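Local coordinates for glycerate dehydrogenase/glyoxylate reductase (Thermus thermophilus, PDB 2CUK), which probably reduces glyoxylate and hydroxypyruvate with NAD(P)H, as a member of the D-isomer specific 2-hydroxyacid dehydrogenase family, at residues Gly96-Ala101 and Glu287-Val292; Gly144-Leu149 and Leu191-Val196; Pro205-Leu210 and Gly231-Thr236. All blocks are in the same frame, centred on the assembly; numbering follows the deposited sequence.

Contact 1 of 3, residues Gly96-Ala101 and Glu287-Val292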
ATOM      1  N   GLY A  96       9.091   1.274 -21.121  1.00 26.83           N
ATOM      2  CA  GLY A  96       9.705   0.388 -20.146  1.00 27.23           C
ATOM      3  C   GLY A  96       9.993   0.966 -18.769  1.00 26.47           C
ATOM      4  O   GLY A  96       9.712   0.340 -17.745  1.00 28.35           O
ATOM      5  N   VAL A  97      10.550   2.169 -18.751  1.00 24.42           N
ATOM      6  CA  VAL A  97      10.942   2.871 -17.533  1.00 22.02           C
ATOM      7  C   VAL A  97       9.958   3.005 -16.365  1.00 21.39           C
ATOM      8  O   VAL A  97      10.358   2.889 -15.203  1.00 21.24           O
ATOM      9  CB  VAL A  97      11.449   4.284 -17.901  1.00 23.27           C
ATOM     10  CG1 VAL A  97      11.834   5.054 -16.649  1.00 24.71           C
ATOM     11  CG2 VAL A  97      12.642   4.165 -18.851  1.00 23.19           C
ATOM     12  N   LEU A  98       8.682   3.246 -16.647  1.00 18.56           N
ATOM     13  CA  LEU A  98       7.715   3.430 -15.565  1.00 19.64           C
ATOM     14  C   LEU A  98       6.826   2.233 -15.241  1.00 19.33           C
ATOM     15  O   LEU A  98       5.852   2.366 -14.498  1.00 17.54           O
ATOM     16  CB  LEU A  98       6.836   4.651 -15.870  1.00 20.20           C
ATOM     17  CG  LEU A  98       6.128   4.702 -17.230  1.00 19.80           C
ATOM     18  CD1 LEU A  98       5.094   3.601 -17.335  1.00 21.09           C
ATOM     19  CD2 LEU A  98       5.459   6.063 -17.398  1.00 23.17           C
ATOM     20  N   THR A  99       7.169   1.065 -15.777  1.00 18.53           N
ATOM     21  CA  THR A  99       6.373  -0.142 -15.559  1.00 18.51           C
ATOM     22  C   THR A  99       6.246  -0.559 -14.093  1.00 19.43           C
ATOM     23  O   THR A  99       5.139  -0.630 -13.554  1.00 18.72           O
ATOM     24  CB  THR A  99       6.948  -1.328 -16.362  1.00 20.16           C
ATOM     25  OG1 THR A  99       7.016  -0.974 -17.751  1.00 23.63           O
ATOM     26  CG2 THR A  99       6.064  -2.552 -16.208  1.00 20.09           C
ATOM     27  N   GLU A 100       7.382  -0.836 -13.457  1.00 18.46           N
ATOM     28  CA  GLU A 100       7.413  -1.260 -12.061  1.00 18.42           C
ATOM     29  C   GLU A 100       6.780  -0.260 -11.107  1.00 16.10           C
ATOM     30  O   GLU A 100       6.069  -0.643 -10.173  1.00 15.31           O
ATOM     31  CB  GLU A 100       8.855  -1.520 -11.630  1.00 19.37           C
ATOM     32  CG  GLU A 100       9.531  -2.641 -12.400  1.00 24.35           C
ATOM     33  CD  GLU A 100       8.807  -3.958 -12.234  1.00 27.66           C
ATOM     34  OE1 GLU A 100       8.578  -4.364 -11.075  1.00 31.20           O
ATOM     35  OE2 GLU A 100       8.470  -4.588 -13.258  1.00 32.03           O
ATOM     36  N   ALA A 101       7.052   1.020 -11.335  1.00 15.32           N
ATOM     37  CA  ALA A 101       6.518   2.084 -10.488  1.00 16.82           C
ATOM     38  C   ALA A 101       4.992   2.135 -10.560  1.00 17.18           C
ATOM     39  O   ALA A 101       4.312   2.269  -9.542  1.00 16.12           O
ATOM     40  CB  ALA A 101       7.111   3.432 -10.915  1.00 17.48           C
ATOM     41  N   GLU A 287      13.739  10.153 -12.773  1.00 17.49           N
ATOM     42  CA  GLU A 287      15.081  10.566 -13.175  1.00 20.06           C
ATOM     43  C   GLU A 287      15.488   9.727 -14.381  1.00 20.90           C
ATOM     44  O   GLU A 287      16.121  10.220 -15.314  1.00 22.79           O
ATOM     45  CB  GLU A 287      16.081  10.361 -12.033  1.00 20.60           C
ATOM     46  CG  GLU A 287      15.722  11.113 -10.754  1.00 24.47           C
ATOM     47  CD  GLU A 287      16.787  10.992  -9.671  1.00 27.86           C
ATOM     48  OE1 GLU A 287      17.439   9.933  -9.586  1.00 32.07           O
ATOM     49  OE2 GLU A 287      16.963  11.952  -8.892  1.00 28.59           O
ATOM     50  N   ARG A 288      15.106   8.454 -14.355  1.00 21.43           N
ATOM     51  CA  ARG A 288      15.408   7.534 -15.441  1.00 21.95           C
ATOM     52  C   ARG A 288      14.691   7.987 -16.713  1.00 21.14           C
ATOM     53  O   ARG A 288      15.250   7.923 -17.807  1.00 22.08           O
ATOM     54  CB  ARG A 288      14.986   6.112 -15.048  1.00 23.02           C
ATOM     55  CG  ARG A 288      15.179   5.057 -16.132  1.00 27.86           C
ATOM     56  CD  ARG A 288      16.620   4.984 -16.614  1.00 30.67           C
ATOM     57  NE  ARG A 288      16.772   4.001 -17.683  1.00 33.23           N
ATOM     58  CZ  ARG A 288      17.807   3.952 -18.515  1.00 34.26           C
ATOM     59  NH1 ARG A 288      18.792   4.835 -18.406  1.00 35.07           N
ATOM     60  NH2 ARG A 288      17.852   3.027 -19.464  1.00 35.02           N
ATOM     61  N   MET A 289      13.455   8.452 -16.565  1.00 20.15           N
ATOM     62  CA  MET A 289      12.693   8.935 -17.706  1.00 18.99           C
ATOM     63  C   MET A 289      13.427  10.106 -18.353  1.00 18.60           C
ATOM     64  O   MET A 289      13.422  10.253 -19.575  1.00 17.41           O
ATOM     65  CB  MET A 289      11.292   9.374 -17.266  1.00 18.82           C
ATOM     66  CG  MET A 289      10.321   8.214 -17.047  1.00 22.21           C
ATOM     67  SD  MET A 289       8.730   8.721 -16.354  1.00 19.84           S
ATOM     68  CE  MET A 289       8.118   9.825 -17.652  1.00 17.85           C
ATOM     69  N   ALA A 290      14.055  10.935 -17.522  1.00 17.97           N
ATOM     70  CA  ALA A 290      14.799  12.091 -18.010  1.00 19.37           C
ATOM     71  C   ALA A 290      16.026  11.634 -18.798  1.00 20.31           C
ATOM     72  O   ALA A 290      16.320  12.180 -19.859  1.00 20.05           O
ATOM     73  CB  ALA A 290      15.224  12.977 -16.838  1.00 19.47           C
ATOM     74  N   GLU A 291      16.734  10.634 -18.278  1.00 21.26           N
ATOM     75  CA  GLU A 291      17.920  10.108 -18.945  1.00 23.81           C
ATOM     76  C   GLU A 291      17.573   9.555 -20.324  1.00 23.14           C
ATOM     77  O   GLU A 291      18.298   9.777 -21.291  1.00 24.18           O
ATOM     78  CB  GLU A 291      18.557   8.980 -18.127  1.00 26.23           C
ATOM     79  CG  GLU A 291      18.862   9.311 -16.683  1.00 31.10           C
ATOM     80  CD  GLU A 291      19.501   8.139 -15.953  1.00 34.76           C
ATOM     81  OE1 GLU A 291      19.006   6.996 -16.092  1.00 36.52           O
ATOM     82  OE2 GLU A 291      20.497   8.363 -15.236  1.00 38.48           O
ATOM     83  N   VAL A 292      16.465   8.821 -20.401  1.00 23.80           N
ATOM     84  CA  VAL A 292      16.031   8.224 -21.658  1.00 23.97           C
ATOM     85  C   VAL A 292      15.610   9.280 -22.677  1.00 25.08           C
ATOM     86  O   VAL A 292      15.929   9.166 -23.863  1.00 24.19           O
ATOM     87  CB  VAL A 292      14.875   7.221 -21.420  1.00 24.03           C
ATOM     88  CG1 VAL A 292      14.357   6.685 -22.744  1.00 23.74           C
ATOM     89  CG2 VAL A 292      15.372   6.065 -20.553  1.00 24.29           C
TER
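V97 pushes its two methyl groups against the R288, M289 and V292 side of helix 283-301, where the two domains of the 2-hydroxyacid dehydrogenase fold are joined. It sits in the type I turn G96-T99 that leads into helix 99-114, after strand 90-92, the last of the five-stranded sheet; helix 283-301 follows the last strand of the six-stranded sheet. The tight part lies around V97 CG1, which is 3.4 Å from R288 CG and 3.5 Å from M289 CG. Standing anti to the backbone N (chi1 179°), CG1 meets these two methylenes at once, while CG2 passes V292 CG2 at 3.7 Å. Replacing V97 by an alanine would probably open a gap over the R288 and M289 methylenes and leave the V292 methyl without this neighbour. The looser flank is at L98, whose CD2 is 4.3 Å from M289 SD; L98 also leans on S280 and T285. The solvent side belongs to R288. Its chain bends at chi2 (57°), and the guanidinium has V292 CG2 over the centre of one face. At the edge of that group, nearly in its plane, NH1 forms a salt bridge with E291 OE1 of 3.2 Å, met from above the carboxylate plane. The two segments exchange no hydrogen bond; the meeting across them is apolar. Within the turn, G96 O takes both T99 N and T99 OG1 from the same face of its plane, with the hydroxyl 3.0 Å from G96 O and 39° out of the carbonyl plane.

Contact 2 of 3, residues Gly144-Leu149 and Leu191-Val196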
ATOM      1  N   GLY A 144      -6.787 -16.052  -1.982  1.00 21.85           N
ATOM      2  CA  GLY A 144      -7.816 -16.806  -2.670  1.00 22.82           C
ATOM      3  C   GLY A 144      -8.704 -15.983  -3.584  1.00 23.33           C
ATOM      4  O   GLY A 144      -9.426 -16.545  -4.404  1.00 24.49           O
ATOM      5  N   LEU A 145      -8.671 -14.658  -3.448  1.00 20.05           N
ATOM      6  CA  LEU A 145      -9.492 -13.804  -4.298  1.00 19.35           C
ATOM      7  C   LEU A 145      -8.930 -13.748  -5.709  1.00 18.93           C
ATOM      8  O   LEU A 145      -7.737 -13.974  -5.929  1.00 17.54           O
ATOM      9  CB  LEU A 145      -9.586 -12.386  -3.726  1.00 20.96           C
ATOM     10  CG  LEU A 145     -10.587 -12.165  -2.586  1.00 22.11           C
ATOM     11  CD1 LEU A 145     -10.233 -13.041  -1.397  1.00 26.48           C
ATOM     12  CD2 LEU A 145     -10.576 -10.700  -2.189  1.00 25.18           C
ATOM     13  N   THR A 146      -9.799 -13.437  -6.663  1.00 16.43           N
ATOM     14  CA  THR A 146      -9.395 -13.361  -8.056  1.00 16.62           C
ATOM     15  C   THR A 146      -9.209 -11.946  -8.584  1.00 16.39           C
ATOM     16  O   THR A 146     -10.116 -11.110  -8.512  1.00 14.32           O
ATOM     17  CB  THR A 146     -10.410 -14.086  -8.966  1.00 17.09           C
ATOM     18  OG1 THR A 146     -10.406 -15.486  -8.658  1.00 14.43           O
ATOM     19  CG2 THR A 146     -10.057 -13.886 -10.434  1.00 18.29           C
ATOM     20  N   LEU A 147      -8.020 -11.688  -9.114  1.00 15.18           N
ATOM     21  CA  LEU A 147      -7.715 -10.395  -9.703  1.00 15.06           C
ATOM     22  C   LEU A 147      -7.896 -10.542 -11.207  1.00 14.94           C
ATOM     23  O   LEU A 147      -7.298 -11.422 -11.831  1.00 16.45           O
ATOM     24  CB  LEU A 147      -6.271  -9.985  -9.405  1.00 14.03           C
ATOM     25  CG  LEU A 147      -5.766  -8.758 -10.170  1.00 15.78           C
ATOM     26  CD1 LEU A 147      -6.533  -7.518  -9.726  1.00 17.03           C
ATOM     27  CD2 LEU A 147      -4.264  -8.581  -9.909  1.00 14.61           C
ATOM     28  N   GLY A 148      -8.740  -9.692 -11.776  1.00 13.69           N
ATOM     29  CA  GLY A 148      -8.980  -9.726 -13.201  1.00 15.92           C
ATOM     30  C   GLY A 148      -8.376  -8.490 -13.828  1.00 15.92           C
ATOM     31  O   GLY A 148      -8.757  -7.370 -13.500  1.00 14.49           O
ATOM     32  N   LEU A 149      -7.423  -8.694 -14.724  1.00 16.57           N
ATOM     33  CA  LEU A 149      -6.756  -7.593 -15.398  1.00 18.41           C
ATOM     34  C   LEU A 149      -7.336  -7.388 -16.793  1.00 18.75           C
ATOM     35  O   LEU A 149      -7.496  -8.348 -17.542  1.00 18.72           O
ATOM     36  CB  LEU A 149      -5.257  -7.893 -15.506  1.00 21.54           C
ATOM     37  CG  LEU A 149      -4.562  -8.183 -14.174  1.00 25.08           C
ATOM     38  CD1 LEU A 149      -3.255  -8.913 -14.416  1.00 27.84           C
ATOM     39  CD2 LEU A 149      -4.334  -6.879 -13.428  1.00 26.63           C
ATOM     40  N   LEU A 191     -15.525  -9.780 -15.691  1.00 19.03           N
ATOM     41  CA  LEU A 191     -16.275  -8.921 -14.780  1.00 21.57           C
ATOM     42  C   LEU A 191     -17.136  -9.749 -13.835  1.00 22.49           C
ATOM     43  O   LEU A 191     -17.411  -9.371 -12.703  1.00 21.96           O
ATOM     44  CB  LEU A 191     -17.175  -7.998 -15.613  1.00 20.42           C
ATOM     45  CG  LEU A 191     -16.393  -7.078 -16.552  1.00 19.68           C
ATOM     46  CD1 LEU A 191     -17.318  -6.168 -17.363  1.00 19.95           C
ATOM     47  CD2 LEU A 191     -15.434  -6.154 -15.804  1.00 20.40           C
ATOM     48  N   LYS A 192     -17.580 -10.903 -14.310  1.00 25.26           N
ATOM     49  CA  LYS A 192     -18.445 -11.776 -13.534  1.00 26.34           C
ATOM     50  C   LYS A 192     -17.727 -12.554 -12.436  1.00 26.11           C
ATOM     51  O   LYS A 192     -18.259 -12.717 -11.340  1.00 26.47           O
ATOM     52  CB  LYS A 192     -19.145 -12.757 -14.480  1.00 28.33           C
ATOM     53  CG  LYS A 192     -19.967 -13.836 -13.799  1.00 33.13           C
ATOM     54  CD  LYS A 192     -20.547 -14.795 -14.834  1.00 35.95           C
ATOM     55  CE  LYS A 192     -21.347 -15.905 -14.181  1.00 37.31           C
ATOM     56  NZ  LYS A 192     -22.489 -15.367 -13.392  1.00 39.76           N
ATOM     57  N   GLU A 193     -16.517 -13.020 -12.727  1.00 25.52           N
ATOM     58  CA  GLU A 193     -15.760 -13.827 -11.774  1.00 27.90           C
ATOM     59  C   GLU A 193     -14.720 -13.101 -10.912  1.00 26.21           C
ATOM     60  O   GLU A 193     -14.310 -13.613  -9.872  1.00 27.07           O
ATOM     61  CB  GLU A 193     -15.070 -14.972 -12.529  1.00 31.77           C
ATOM     62  CG  GLU A 193     -14.166 -15.847 -11.663  1.00 39.33           C
ATOM     63  CD  GLU A 193     -13.416 -16.897 -12.465  1.00 43.26           C
ATOM     64  OE1 GLU A 193     -14.061 -17.836 -12.976  1.00 46.12           O
ATOM     65  OE2 GLU A 193     -12.177 -16.779 -12.589  1.00 45.28           O
ATOM     66  N   ALA A 194     -14.305 -11.912 -11.333  1.00 24.32           N
ATOM     67  CA  ALA A 194     -13.279 -11.164 -10.608  1.00 21.37           C
ATOM     68  C   ALA A 194     -13.711 -10.482  -9.311  1.00 21.13           C
ATOM     69  O   ALA A 194     -14.784  -9.887  -9.230  1.00 20.59           O
ATOM     70  CB  ALA A 194     -12.657 -10.136 -11.537  1.00 21.27           C
ATOM     71  N   ASP A 195     -12.847 -10.568  -8.304  1.00 18.73           N
ATOM     72  CA  ASP A 195     -13.093  -9.939  -7.011  1.00 18.44           C
ATOM     73  C   ASP A 195     -12.509  -8.533  -7.084  1.00 18.89           C
ATOM     74  O   ASP A 195     -12.989  -7.607  -6.433  1.00 15.90           O
ATOM     75  CB  ASP A 195     -12.417 -10.741  -5.903  1.00 19.15           C
ATOM     76  CG  ASP A 195     -13.052 -12.100  -5.707  1.00 21.75           C
ATOM     77  OD1 ASP A 195     -14.215 -12.144  -5.262  1.00 22.22           O
ATOM     78  OD2 ASP A 195     -12.398 -13.120  -6.007  1.00 21.62           O
ATOM     79  N   VAL A 196     -11.462  -8.393  -7.890  1.00 16.56           N
ATOM     80  CA  VAL A 196     -10.808  -7.110  -8.108  1.00 15.75           C
ATOM     81  C   VAL A 196     -10.570  -6.959  -9.607  1.00 15.47           C
ATOM     82  O   VAL A 196     -10.011  -7.851 -10.238  1.00 17.66           O
ATOM     83  CB  VAL A 196      -9.428  -7.030  -7.408  1.00 14.46           C
ATOM     84  CG1 VAL A 196      -8.779  -5.679  -7.699  1.00 11.46           C
ATOM     85  CG2 VAL A 196      -9.583  -7.237  -5.905  1.00 16.59           C
TER
HETATM   86  O   HOH W   1     -11.541 -16.334  -6.093  1.00 29.44           O
HETATM   87  O   HOH W   2      -9.546 -17.920 -10.774  1.00 46.08           O
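T146 O is gripped by two successive backbone amides, D195 N at 2.8 Å and V196 N at 3.1 Å. The first lies in the carbonyl plane and the second is slightly tilted from it, so the carbonyl holds the chain just as it leaves helix 187-193 and enters strand 196-199. The N-H of the same residue is held in return: T146 N reaches D195 OD2 at 2.7 Å, with an almost straight N-H...O angle of 174°, on the anti lone pair of that oxygen. D195 CG lies anti to its own carbonyl carbon (chi1 -68°), which lets the carboxylate lie across L145 and T146; L145 CB is 3.7 Å from D195 OD2. The other oxygen, OD1, makes a salt bridge with K220, so the carboxylate is fixed at both ends. A water joins the same cluster, donating to G144 O at 2.7 Å and bonding T146 OG1 at 2.9 Å, with a weak bond to D195 OD2. Further along, G148 N meets V196 O at 2.7 Å, linear within a degree (179°), and completes the parallel pairing of L147 with V196. Their side chains share one face of the sheet, where L147 CD1 touches V196 CG1 at 3.5 Å. G148 fits beside A194 because it lacks a side chain: a beta carbon there would collide with the A194 methyl. The pairing is one step of the Rossmann-type sheet. Strand 146-150 lies between 169-173 and 196-199, bonded to R169 and V171 on the former side, and helix 154-165 packs on L147 through V159 and A163.

Contact 3 of 3, residues Pro205-Leu210 and Gly231-Thr236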
ATOM      1  N   PRO A 205     -11.072   4.588 -29.221  1.00 30.67           N
ATOM      2  CA  PRO A 205     -12.519   4.698 -29.421  1.00 31.80           C
ATOM      3  C   PRO A 205     -13.247   3.478 -28.866  1.00 32.54           C
ATOM      4  O   PRO A 205     -14.358   3.585 -28.354  1.00 32.77           O
ATOM      5  CB  PRO A 205     -12.644   4.806 -30.937  1.00 32.63           C
ATOM      6  CG  PRO A 205     -11.411   5.590 -31.302  1.00 31.32           C
ATOM      7  CD  PRO A 205     -10.343   4.907 -30.464  1.00 31.42           C
ATOM      8  N   GLU A 206     -12.597   2.323 -28.955  1.00 32.85           N
ATOM      9  CA  GLU A 206     -13.176   1.073 -28.481  1.00 33.50           C
ATOM     10  C   GLU A 206     -13.199   0.928 -26.956  1.00 32.72           C
ATOM     11  O   GLU A 206     -14.067   0.248 -26.406  1.00 32.08           O
ATOM     12  CB  GLU A 206     -12.421  -0.114 -29.092  1.00 35.45           C
ATOM     13  CG  GLU A 206     -12.328  -0.086 -30.616  1.00 41.03           C
ATOM     14  CD  GLU A 206     -11.316   0.928 -31.136  1.00 44.52           C
ATOM     15  OE1 GLU A 206     -10.104   0.757 -30.875  1.00 46.21           O
ATOM     16  OE2 GLU A 206     -11.730   1.896 -31.809  1.00 46.82           O
ATOM     17  N   THR A 207     -12.250   1.562 -26.273  1.00 31.11           N
ATOM     18  CA  THR A 207     -12.186   1.466 -24.818  1.00 29.06           C
ATOM     19  C   THR A 207     -12.705   2.708 -24.106  1.00 28.35           C
ATOM     20  O   THR A 207     -12.724   2.756 -22.877  1.00 27.18           O
ATOM     21  CB  THR A 207     -10.743   1.199 -24.335  1.00 27.94           C
ATOM     22  OG1 THR A 207      -9.882   2.246 -24.796  1.00 24.96           O
ATOM     23  CG2 THR A 207     -10.247  -0.140 -24.854  1.00 26.75           C
ATOM     24  N   HIS A 208     -13.115   3.714 -24.868  1.00 28.29           N
ATOM     25  CA  HIS A 208     -13.636   4.935 -24.265  1.00 29.07           C
ATOM     26  C   HIS A 208     -14.820   4.556 -23.373  1.00 28.79           C
ATOM     27  O   HIS A 208     -15.831   4.037 -23.848  1.00 28.70           O
ATOM     28  CB  HIS A 208     -14.076   5.921 -25.351  1.00 31.34           C
ATOM     29  CG  HIS A 208     -14.456   7.269 -24.826  1.00 34.82           C
ATOM     30  ND1 HIS A 208     -13.599   8.041 -24.070  1.00 37.95           N
ATOM     31  CD2 HIS A 208     -15.601   7.983 -24.942  1.00 36.87           C
ATOM     32  CE1 HIS A 208     -14.201   9.171 -23.743  1.00 37.37           C
ATOM     33  NE2 HIS A 208     -15.417   9.160 -24.260  1.00 37.88           N
ATOM     34  N   ARG A 209     -14.675   4.802 -22.075  1.00 27.30           N
ATOM     35  CA  ARG A 209     -15.707   4.474 -21.103  1.00 26.68           C
ATOM     36  C   ARG A 209     -16.122   3.008 -21.171  1.00 25.49           C
ATOM     37  O   ARG A 209     -17.304   2.672 -21.129  1.00 23.87           O
ATOM     38  CB  ARG A 209     -16.911   5.400 -21.282  1.00 29.80           C
ATOM     39  CG  ARG A 209     -16.597   6.815 -20.824  1.00 34.38           C
ATOM     40  CD  ARG A 209     -17.716   7.798 -21.085  1.00 39.70           C
ATOM     41  NE  ARG A 209     -17.329   9.127 -20.623  1.00 45.89           N
ATOM     42  CZ  ARG A 209     -18.069  10.221 -20.766  1.00 48.38           C
ATOM     43  NH1 ARG A 209     -19.250  10.157 -21.363  1.00 50.98           N
ATOM     44  NH2 ARG A 209     -17.625  11.383 -20.305  1.00 50.16           N
ATOM     45  N   LEU A 210     -15.121   2.139 -21.271  1.00 24.07           N
ATOM     46  CA  LEU A 210     -15.340   0.702 -21.317  1.00 22.83           C
ATOM     47  C   LEU A 210     -16.108   0.310 -20.061  1.00 22.94           C
ATOM     48  O   LEU A 210     -17.056  -0.474 -20.113  1.00 24.18           O
ATOM     49  CB  LEU A 210     -13.995  -0.027 -21.341  1.00 22.19           C
ATOM     50  CG  LEU A 210     -14.039  -1.547 -21.496  1.00 24.22           C
ATOM     51  CD1 LEU A 210     -14.540  -1.893 -22.891  1.00 25.55           C
ATOM     52  CD2 LEU A 210     -12.653  -2.133 -21.269  1.00 23.53           C
ATOM     53  N   GLY A 231      -8.038   7.872 -17.282  1.00 19.89           N
ATOM     54  CA  GLY A 231      -9.300   8.246 -16.672  1.00 20.58           C
ATOM     55  C   GLY A 231     -10.548   7.964 -17.490  1.00 22.18           C
ATOM     56  O   GLY A 231     -11.542   7.469 -16.953  1.00 20.96           O
ATOM     57  N   ALA A 232     -10.493   8.256 -18.789  1.00 20.35           N
ATOM     58  CA  ALA A 232     -11.635   8.066 -19.685  1.00 20.58           C
ATOM     59  C   ALA A 232     -12.102   6.627 -19.895  1.00 19.71           C
ATOM     60  O   ALA A 232     -13.119   6.394 -20.559  1.00 20.60           O
ATOM     61  CB  ALA A 232     -11.342   8.721 -21.047  1.00 20.19           C
ATOM     62  N   LEU A 233     -11.374   5.660 -19.346  1.00 19.83           N
ATOM     63  CA  LEU A 233     -11.766   4.257 -19.487  1.00 19.94           C
ATOM     64  C   LEU A 233     -12.974   3.958 -18.594  1.00 20.28           C
ATOM     65  O   LEU A 233     -13.648   2.934 -18.749  1.00 19.08           O
ATOM     66  CB  LEU A 233     -10.615   3.332 -19.077  1.00 19.10           C
ATOM     67  CG  LEU A 233      -9.322   3.345 -19.898  1.00 21.95           C
ATOM     68  CD1 LEU A 233      -8.288   2.440 -19.228  1.00 19.30           C
ATOM     69  CD2 LEU A 233      -9.607   2.877 -21.320  1.00 20.47           C
ATOM     70  N   VAL A 234     -13.236   4.868 -17.661  1.00 20.22           N
ATOM     71  CA  VAL A 234     -14.327   4.712 -16.703  1.00 19.51           C
ATOM     72  C   VAL A 234     -15.344   5.843 -16.760  1.00 20.04           C
ATOM     73  O   VAL A 234     -14.973   7.011 -16.882  1.00 19.97           O
ATOM     74  CB  VAL A 234     -13.775   4.674 -15.251  1.00 18.50           C
ATOM     75  CG1 VAL A 234     -14.920   4.509 -14.261  1.00 19.32           C
ATOM     76  CG2 VAL A 234     -12.763   3.551 -15.100  1.00 18.77           C
ATOM     77  N   ASP A 235     -16.625   5.492 -16.663  1.00 21.26           N
ATOM     78  CA  ASP A 235     -17.695   6.488 -16.637  1.00 20.81           C
ATOM     79  C   ASP A 235     -17.741   6.922 -15.177  1.00 20.42           C
ATOM     80  O   ASP A 235     -18.352   6.254 -14.344  1.00 17.44           O
ATOM     81  CB  ASP A 235     -19.041   5.865 -17.007  1.00 22.61           C
ATOM     82  CG  ASP A 235     -20.184   6.870 -16.956  1.00 24.39           C
ATOM     83  OD1 ASP A 235     -20.178   7.745 -16.067  1.00 25.75           O
ATOM     84  OD2 ASP A 235     -21.100   6.781 -17.800  1.00 28.36           O
ATOM     85  N   THR A 236     -17.088   8.037 -14.873  1.00 21.28           N
ATOM     86  CA  THR A 236     -17.011   8.549 -13.509  1.00 21.55           C
ATOM     87  C   THR A 236     -18.341   8.653 -12.763  1.00 21.87           C
ATOM     88  O   THR A 236     -18.451   8.188 -11.628  1.00 20.95           O
ATOM     89  CB  THR A 236     -16.314   9.921 -13.500  1.00 22.32           C
ATOM     90  OG1 THR A 236     -15.070   9.813 -14.204  1.00 21.81           O
ATOM     91  CG2 THR A 236     -16.040  10.380 -12.069  1.00 19.47           C
TER
HETATM   92  O   HOH W   3     -15.277   9.160 -18.873  1.00 33.02           O
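The backbone hydrogen bond from R209 N to A232 O, 2.7 Å long, is the main polar tie between the two loops; the donor lies in the carbonyl plane, although the N-H...O angle is only 144°. In the type II turn T207-L210 the H208-R209 peptide is turned (H208 psi 117°) so that its N-H points toward A232 O of the 3-10 segment 231-233. The turn itself is closed by L210 N to T207 O. A CA-H...O contact, R209 CA to L233 O at 3.5 Å, follows. The R209 chain runs extended from CG to NE (chi2 175°), carrying NE out to a water that accepts from it at 2.7 Å in the guanidinium plane and donates to V234 O at 2.9 Å. Electrostatically, R209 NH1 and D235 OD2 are 5.2 Å apart, too far for a salt bridge; D235 instead caps A238 N with OD1. Among the van der Waals contacts, the L233 CD2 methyl lies 3.5 Å from T207 OG1, the two side chains side by side and pointing the same way; that hydroxyl bonds T204 N and P202 O. The methyl A232 CB meets the H208 ring obliquely, 3.8 Å from ND1, and R209 CG lies over one face of the same imidazole. The contact joins the loops that follow strands 196-199 and 224-227 of the Rossmann-type sheet and lead to helices 213-216 and 236-243, with L233 packed on N227 of the second strand.

Along the chain, contact 2 comes before contact 3, and both fall between the two segments of contact 1. Contacts 2 and 3 share the six-stranded parallel sheet of the nucleotide-binding domain, their centres about 20 Å apart: one pairs strands 146-150 and 196-199, while the other ties the loops that follow strands 196-199 and 224-227. Contact 1 lies about 29 Å from contact 2 and about 26 Å from contact 3, centre to centre, on helices 99-114 and 283-301, where the chain passes between the domains. None touches another. Strand 196-199 thus links the two inner contacts, whereas contact 1 brings the start of helix 99-114 against helix 283-301, 186 residues later in the chain.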